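Local coordinates for putative uncharacterized protein (Archaeoglobus fulgidus, PDB 4KPP), which probably exchanges calcium ions for protons across the membrane, as a transporter of the sodium/calcium exchanger superfamily, at residues A[309-312]-A[313-317]; A[286-289]-A[290-294]; A[102-105]-A[106-110]. All blocks are in the same frame, centred on the assembly; numbering follows the deposited sequence.

Contact 1. Residues A[309-312]-A[313-317]; sequences LDAR and QSEEV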
loop_
_atom_site.group_PDB
_atom_site.type_symbol
_atom_site.label_atom_id
_atom_site.label_comp_id
_atom_site.label_asym_id
_atom_site.label_seq_id
_atom_site.Cartn_x
_atom_site.Cartn_y
_atom_site.Cartn_z
ATOM N N LEU A 309 -11.240 -14.873 -11.728
ATOM C CA LEU A 309 -10.735 -15.247 -10.423
ATOM C C LEU A 309 -10.915 -16.751 -10.289
ATOM O O LEU A 309 -12.037 -17.232 -10.132
ATOM C CB LEU A 309 -11.531 -14.521 -9.338
ATOM C CG LEU A 309 -10.841 -13.753 -8.208
ATOM C CD1 LEU A 309 -9.707 -12.871 -8.716
ATOM C CD2 LEU A 309 -11.882 -12.913 -7.465
ATOM N N ASP A 310 -9.818 -17.497 -10.369
ATOM C CA ASP A 310 -9.891 -18.950 -10.252
ATOM C C ASP A 310 -10.103 -19.364 -8.795
ATOM O O ASP A 310 -10.265 -18.509 -7.921
ATOM C CB ASP A 310 -8.649 -19.622 -10.861
ATOM C CG ASP A 310 -7.378 -19.390 -10.048
ATOM O OD1 ASP A 310 -7.353 -18.480 -9.199
ATOM O OD2 ASP A 310 -6.389 -20.121 -10.269
ATOM N N ALA A 311 -10.106 -20.669 -8.540
ATOM C CA ALA A 311 -10.304 -21.180 -7.186
ATOM C C ALA A 311 -9.280 -20.600 -6.211
ATOM O O ALA A 311 -9.644 -20.081 -5.155
ATOM C CB ALA A 311 -10.250 -22.706 -7.176
ATOM N N ARG A 312 -8.005 -20.678 -6.583
ATOM C CA ARG A 312 -6.915 -20.164 -5.755
ATOM C C ARG A 312 -7.062 -18.673 -5.432
ATOM O O ARG A 312 -7.060 -18.283 -4.263
ATOM C CB ARG A 312 -5.559 -20.436 -6.421
ATOM C CG ARG A 312 -4.368 -19.783 -5.726
ATOM C CD ARG A 312 -4.161 -20.341 -4.325
ATOM N NE ARG A 312 -3.090 -19.656 -3.601
ATOM C CZ ARG A 312 -1.804 -19.991 -3.667
ATOM N NH1 ARG A 312 -1.417 -21.003 -4.431
ATOM N NH2 ARG A 312 -0.902 -19.311 -2.971
ATOM N N GLN A 313 -7.200 -17.845 -6.465
ATOM C CA GLN A 313 -7.262 -16.399 -6.268
ATOM C C GLN A 313 -8.511 -15.940 -5.513
ATOM O O GLN A 313 -8.465 -14.953 -4.775
ATOM C CB GLN A 313 -7.118 -15.654 -7.598
ATOM C CG GLN A 313 -5.776 -15.874 -8.274
ATOM C CD GLN A 313 -4.613 -15.786 -7.302
ATOM O OE1 GLN A 313 -4.414 -14.767 -6.643
ATOM N NE2 GLN A 313 -3.845 -16.864 -7.202
ATOM N N SER A 314 -9.618 -16.659 -5.692
ATOM C CA SER A 314 -10.851 -16.362 -4.964
ATOM C C SER A 314 -10.653 -16.587 -3.469
ATOM O O SER A 314 -11.127 -15.806 -2.644
ATOM C CB SER A 314 -12.009 -17.224 -5.472
ATOM O OG SER A 314 -12.260 -16.976 -6.844
ATOM N N GLU A 315 -9.947 -17.659 -3.131
ATOM C CA GLU A 315 -9.607 -17.945 -1.744
ATOM C C GLU A 315 -8.696 -16.855 -1.194
ATOM O O GLU A 315 -8.832 -16.453 -0.040
ATOM C CB GLU A 315 -8.927 -19.314 -1.627
ATOM C CG GLU A 315 -9.812 -20.484 -2.020
ATOM C CD GLU A 315 -9.019 -21.695 -2.482
ATOM O OE1 GLU A 315 -7.776 -21.684 -2.359
ATOM O OE2 GLU A 315 -9.641 -22.658 -2.976
ATOM N N GLU A 316 -7.772 -16.376 -2.023
ATOM C CA GLU A 316 -6.847 -15.323 -1.613
ATOM C C GLU A 316 -7.586 -14.029 -1.304
ATOM O O GLU A 316 -7.286 -13.353 -0.319
ATOM C CB GLU A 316 -5.782 -15.075 -2.685
ATOM C CG GLU A 316 -4.822 -16.235 -2.903
ATOM C CD GLU A 316 -3.923 -16.495 -1.705
ATOM O OE1 GLU A 316 -3.418 -17.630 -1.584
ATOM O OE2 GLU A 316 -3.711 -15.569 -0.892
ATOM N N VAL A 317 -8.553 -13.689 -2.153
ATOM C CA VAL A 317 -9.352 -12.484 -1.961
ATOM C C VAL A 317 -10.218 -12.616 -0.714
ATOM O O VAL A 317 -10.321 -11.682 0.081
ATOM C CB VAL A 317 -10.237 -12.192 -3.191
ATOM C CG1 VAL A 317 -11.261 -11.105 -2.888
ATOM C CG2 VAL A 317 -9.373 -11.800 -4.378
HETATM O O HOH W 1 -1.204 -17.561 -0.125
#

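Contact 2. Residues A[286-289]-A[290-294]; sequences WTLL and IGTIA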
loop_
_atom_site.group_PDB
_atom_site.type_symbol
_atom_site.label_atom_id
_atom_site.label_comp_id
_atom_site.label_asym_id
_atom_site.label_seq_id
_atom_site.Cartn_x
_atom_site.Cartn_y
_atom_site.Cartn_z
ATOM N N TRP A 286 -6.811 -1.244 -0.919
ATOM C CA TRP A 286 -7.973 -2.111 -0.787
ATOM C C TRP A 286 -9.170 -1.502 -1.515
ATOM O O TRP A 286 -10.294 -1.985 -1.397
ATOM C CB TRP A 286 -8.277 -2.349 0.697
ATOM C CG TRP A 286 -9.228 -3.470 1.003
ATOM C CD1 TRP A 286 -10.290 -3.424 1.861
ATOM C CD2 TRP A 286 -9.201 -4.805 0.473
ATOM N NE1 TRP A 286 -10.926 -4.639 1.895
ATOM C CE2 TRP A 286 -10.280 -5.505 1.052
ATOM C CE3 TRP A 286 -8.375 -5.476 -0.436
ATOM C CZ2 TRP A 286 -10.553 -6.838 0.753
ATOM C CZ3 TRP A 286 -8.650 -6.799 -0.732
ATOM C CH2 TRP A 286 -9.728 -7.466 -0.138
ATOM N N THR A 287 -8.911 -0.438 -2.272
ATOM C CA THR A 287 -9.935 0.213 -3.090
ATOM C C THR A 287 -9.410 0.551 -4.486
ATOM O O THR A 287 -9.703 -0.152 -5.453
ATOM C CB THR A 287 -10.487 1.504 -2.429
ATOM O OG1 THR A 287 -9.406 2.383 -2.090
ATOM C CG2 THR A 287 -11.287 1.170 -1.170
ATOM N N LEU A 288 -8.630 1.627 -4.576
ATOM C CA LEU A 288 -8.080 2.095 -5.848
ATOM C C LEU A 288 -7.255 1.029 -6.572
ATOM O O LEU A 288 -7.327 0.904 -7.796
ATOM C CB LEU A 288 -7.234 3.357 -5.639
ATOM C CG LEU A 288 -6.652 3.989 -6.908
ATOM C CD1 LEU A 288 -7.749 4.594 -7.780
ATOM C CD2 LEU A 288 -5.595 5.029 -6.568
ATOM N N LEU A 289 -6.477 0.263 -5.810
ATOM C CA LEU A 289 -5.613 -0.764 -6.380
ATOM C C LEU A 289 -6.425 -1.838 -7.097
ATOM O O LEU A 289 -6.083 -2.247 -8.206
ATOM C CB LEU A 289 -4.760 -1.411 -5.289
ATOM C CG LEU A 289 -3.299 -1.740 -5.621
ATOM C CD1 LEU A 289 -2.809 -2.926 -4.797
ATOM C CD2 LEU A 289 -3.072 -1.985 -7.108
ATOM N N ILE A 290 -7.494 -2.298 -6.454
ATOM C CA ILE A 290 -8.339 -3.330 -7.041
ATOM C C ILE A 290 -8.969 -2.827 -8.334
ATOM O O ILE A 290 -8.972 -3.526 -9.345
ATOM C CB ILE A 290 -9.447 -3.781 -6.076
ATOM C CG1 ILE A 290 -8.871 -4.026 -4.679
ATOM C CG2 ILE A 290 -10.144 -5.028 -6.613
ATOM C CD1 ILE A 290 -9.892 -4.487 -3.660
ATOM N N GLY A 291 -9.496 -1.608 -8.295
ATOM C CA GLY A 291 -10.060 -0.989 -9.477
ATOM C C GLY A 291 -9.033 -0.838 -10.582
ATOM O O GLY A 291 -9.331 -1.073 -11.754
ATOM N N THR A 292 -7.816 -0.459 -10.205
ATOM C CA THR A 292 -6.747 -0.225 -11.169
ATOM C C THR A 292 -6.380 -1.480 -11.959
ATOM O O THR A 292 -6.276 -1.435 -13.183
ATOM C CB THR A 292 -5.487 0.345 -10.492
ATOM O OG1 THR A 292 -5.796 1.609 -9.892
ATOM C CG2 THR A 292 -4.377 0.539 -11.512
ATOM N N ILE A 293 -6.192 -2.603 -11.272
ATOM C CA ILE A 293 -5.815 -3.829 -11.967
ATOM C C ILE A 293 -6.942 -4.360 -12.858
ATOM O O ILE A 293 -6.685 -4.905 -13.932
ATOM C CB ILE A 293 -5.300 -4.936 -11.011
ATOM C CG1 ILE A 293 -6.397 -5.392 -10.049
ATOM C CG2 ILE A 293 -4.061 -4.460 -10.253
ATOM C CD1 ILE A 293 -6.014 -6.602 -9.226
ATOM N N ALA A 294 -8.187 -4.183 -12.424
ATOM C CA ALA A 294 -9.331 -4.615 -13.224
ATOM C C ALA A 294 -9.509 -3.714 -14.443
ATOM O O ALA A 294 -9.810 -4.189 -15.537
ATOM C CB ALA A 294 -10.598 -4.644 -12.383
#

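Contact 3. Residues A[102-105]-A[106-110]; sequences ANMT and GANRL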
loop_
_atom_site.group_PDB
_atom_site.type_symbol
_atom_site.label_atom_id
_atom_site.label_comp_id
_atom_site.label_asym_id
_atom_site.label_seq_id
_atom_site.Cartn_x
_atom_site.Cartn_y
_atom_site.Cartn_z
ATOM N N ALA A 102 -2.875 -12.107 -7.076
ATOM C CA ALA A 102 -1.961 -12.604 -6.050
ATOM C C ALA A 102 -1.071 -11.491 -5.501
ATOM O O ALA A 102 -0.827 -11.422 -4.300
ATOM C CB ALA A 102 -1.112 -13.748 -6.595
ATOM N N ASN A 103 -0.586 -10.624 -6.385
ATOM C CA ASN A 103 0.263 -9.508 -5.974
ATOM C C ASN A 103 -0.511 -8.484 -5.148
ATOM O O ASN A 103 0.003 -7.928 -4.176
ATOM C CB ASN A 103 0.900 -8.838 -7.195
ATOM C CG ASN A 103 1.849 -7.718 -6.818
ATOM O OD1 ASN A 103 1.467 -6.548 -6.788
ATOM N ND2 ASN A 103 3.097 -8.072 -6.529
ATOM N N MET A 104 -1.756 -8.247 -5.544
ATOM C CA MET A 104 -2.624 -7.302 -4.857
ATOM C C MET A 104 -2.973 -7.786 -3.450
ATOM O O MET A 104 -2.934 -7.018 -2.486
ATOM C CB MET A 104 -3.903 -7.103 -5.667
ATOM C CG MET A 104 -4.774 -5.958 -5.200
ATOM S SD MET A 104 -6.445 -6.516 -4.829
ATOM C CE MET A 104 -6.206 -7.202 -3.212
ATOM N N THR A 105 -3.332 -9.060 -3.340
ATOM C CA THR A 105 -3.691 -9.642 -2.054
ATOM C C THR A 105 -2.462 -9.746 -1.158
ATOM O O THR A 105 -2.542 -9.545 0.057
ATOM C CB THR A 105 -4.339 -11.031 -2.219
ATOM O OG1 THR A 105 -3.493 -11.864 -3.020
ATOM C CG2 THR A 105 -5.706 -10.908 -2.889
ATOM N N GLY A 106 -1.322 -10.051 -1.769
ATOM C CA GLY A 106 -0.066 -10.092 -1.045
ATOM C C GLY A 106 0.260 -8.743 -0.438
ATOM O O GLY A 106 0.618 -8.650 0.739
ATOM N N ALA A 107 0.123 -7.693 -1.242
ATOM C CA ALA A 107 0.401 -6.337 -0.784
ATOM C C ALA A 107 -0.471 -5.971 0.413
ATOM O O ALA A 107 0.033 -5.484 1.425
ATOM C CB ALA A 107 0.213 -5.339 -1.919
ATOM N N ASN A 108 -1.773 -6.225 0.296
ATOM C CA ASN A 108 -2.724 -5.921 1.362
ATOM C C ASN A 108 -2.448 -6.665 2.660
ATOM O O ASN A 108 -2.419 -6.064 3.729
ATOM C CB ASN A 108 -4.159 -6.209 0.911
ATOM C CG ASN A 108 -4.757 -5.071 0.118
ATOM O OD1 ASN A 108 -5.411 -4.190 0.671
ATOM N ND2 ASN A 108 -4.529 -5.079 -1.186
ATOM N N ARG A 109 -2.254 -7.976 2.563
ATOM C CA ARG A 109 -2.071 -8.800 3.752
ATOM C C ARG A 109 -0.726 -8.555 4.431
ATOM O O ARG A 109 -0.626 -8.594 5.660
ATOM C CB ARG A 109 -2.271 -10.285 3.427
ATOM C CG ARG A 109 -3.671 -10.607 2.916
ATOM C CD ARG A 109 -4.161 -11.967 3.402
ATOM N NE ARG A 109 -3.311 -13.060 2.940
ATOM C CZ ARG A 109 -3.448 -13.671 1.769
ATOM N NH1 ARG A 109 -4.402 -13.293 0.930
ATOM N NH2 ARG A 109 -2.629 -14.657 1.434
ATOM N N LEU A 110 0.298 -8.289 3.628
ATOM C CA LEU A 110 1.622 -7.976 4.154
ATOM C C LEU A 110 1.589 -6.658 4.912
ATOM O O LEU A 110 2.257 -6.495 5.931
ATOM C CB LEU A 110 2.638 -7.883 3.017
ATOM C CG LEU A 110 4.097 -7.654 3.407
ATOM C CD1 LEU A 110 4.816 -8.982 3.609
ATOM C CD2 LEU A 110 4.805 -6.791 2.371
#

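Contact 1. Residues A[309-312]-A[313-317]
The carbonyl oxygen of D310 is gripped twice by S314. The hydroxyl gives the shorter bond, OG of S314 to O of D310 at 2.7 Å, and comes from above the carbonyl plane. The backbone N of S314 approaches the same oxygen from the opposite face at 3.0 Å. The hydroxyl stands beside its own backbone N (chi1 -61°), which turns OG back to the carbonyl of the N-cap residue.

D310 also caps the helix that starts at A311. Its OD1 accepts from the backbone N of Q313 at 2.8 Å, on the syn side of the carboxylate and 31° out of its plane. This is an N-cap bond. It satisfies an N-H of the first turn, and the helix dipole would probably favour the negative charge there.

From the first turn to the next, R312 and E316 form an i to i+4 salt bridge. NE of R312 meets OE1 of E316 at 2.9 Å. The carboxylate oxygen lies at the guanidinium edge, close to its plane, and is approached on the anti side. The two planes are 46° apart. NH2 of R312 adds only a weak bond to OE1, and a water also donates to that oxygen, at 2.7 Å. Apolar packing is slight: CD2 of L309 touches CG2 of V317 at 4.1 Å.

OE2 of E316 makes a salt bridge to NH2 of R109, and OE1 of E315 one to NH1 of R360. L309 directly follows strand 307-308, which pairs antiparallel with 160-161, and its backbone bonds to G159 beside that strand. L309 and V317 pack on T101 of helix 96-127. R312 and Q313 lie against helix 242-267, and E315 touches helix 357-377.

Contact 2. Residues A[286-289]-A[290-294]
T292 reaches back one turn to L288, and its hydroxyl makes the shortest bond of this contact. OG1 of T292 donates to O of L288 at 2.7 Å, from above the carbonyl plane. The backbone N of T292 reaches the same oxygen at 2.8 Å, so one carbonyl takes both donors of one residue. With OG1 anti to its own carbonyl carbon (chi1 -62°), the hydroxyl looks back at the L288 carbonyl. CG of L288 lies 3.9 Å from OG1 of T292. L288 and T292 are on the partly exposed side of the turn, where side-chain packing across the contact is thin.

This is the N-terminal turn of helix 288-299, in the C-terminal half of the exchanger fold. W286 leaves the preceding helix 271-285, and T287 holds the N-cap position. The T287 side chain makes no capping bond; its OG1 turns back to O of V283. O of T287 accepts from N of G291 at 3.2 Å and opens the helical bonding.

The buried side is fuller. CD1 of I290 meets the six-membered part of the W286 indole obliquely, 3.7 Å from CE3. The same methyl is 3.4 Å from O of W286. Further along, CD2 of L289 meets CG2 of I293 at 4.1 Å. NE1 of W286 is held by T149 of helix 138-152, and K282 makes a cation-pi contact with the indole. I290 leans on F169 of helix 163-182.

Contact 3. Residues A[102-105]-A[106-110]
The guanidinium of R109 has the carbonyl oxygen of T105 over one face, and its NH1 lies 3.9 Å from CB of T105. The R109 chain bends at chi2 and chi3, which folds it back along the helix. CG of R109 is also close to O of T105, at 3.3 Å. The guanidinium is held mainly from outside: besides its salt bridge to E316, NH2 bonds to OE1 of Q351, and NH1 to OG1 of T320.

The second flat group is the N108 amide. Its ND2 donates to O of M104 at 2.8 Å, with an N-H...O angle of 173°. That oxygen lies in the amide plane, but ND2 stands above the M104 carbonyl plane. The backbone N of N108 reaches the same oxygen from the opposite face, at 3.1 Å. M104 bends so that its CE comes to 3.4 Å from ND2 of N108. The amide is further fixed by K282 at OD1 and by O of Q285 at ND2, so its orientation is well defined.

Routine i to i+4 bonds run along the backbone: N of G106 meets O of A102 at 2.9 Å.

This turn of helix 96-127 is buried. N103 and A107 lie against helix 76-91, N103 and R109 against helix 242-267, and T105, N108 and R109 against helix 311-331. W286, between helices 271-285 and 288-299, covers M104 and N108.

Overall arrangement
Along the chain, contact 3 comes first, in helix 96-127 of the first sodium/calcium exchanger region. Contacts 2 and 1 follow in the second region, at the N-terminal ends of helices 288-299 and 311-331. Contacts 1 and 2 each join a cap to the first turns; contact 3 lies wholly within a helix. The three run in series, and none encloses or crosses another. Contact 3 meets both others, its centre about 12 Å from each of theirs: E316 bridges to R109, and M104 packs on W286, L289 and I290. Contacts 1 and 2, with centres about 16 Å apart, meet only lightly where V317 reaches W286. Helix 96-127 thus ties the two regions together here.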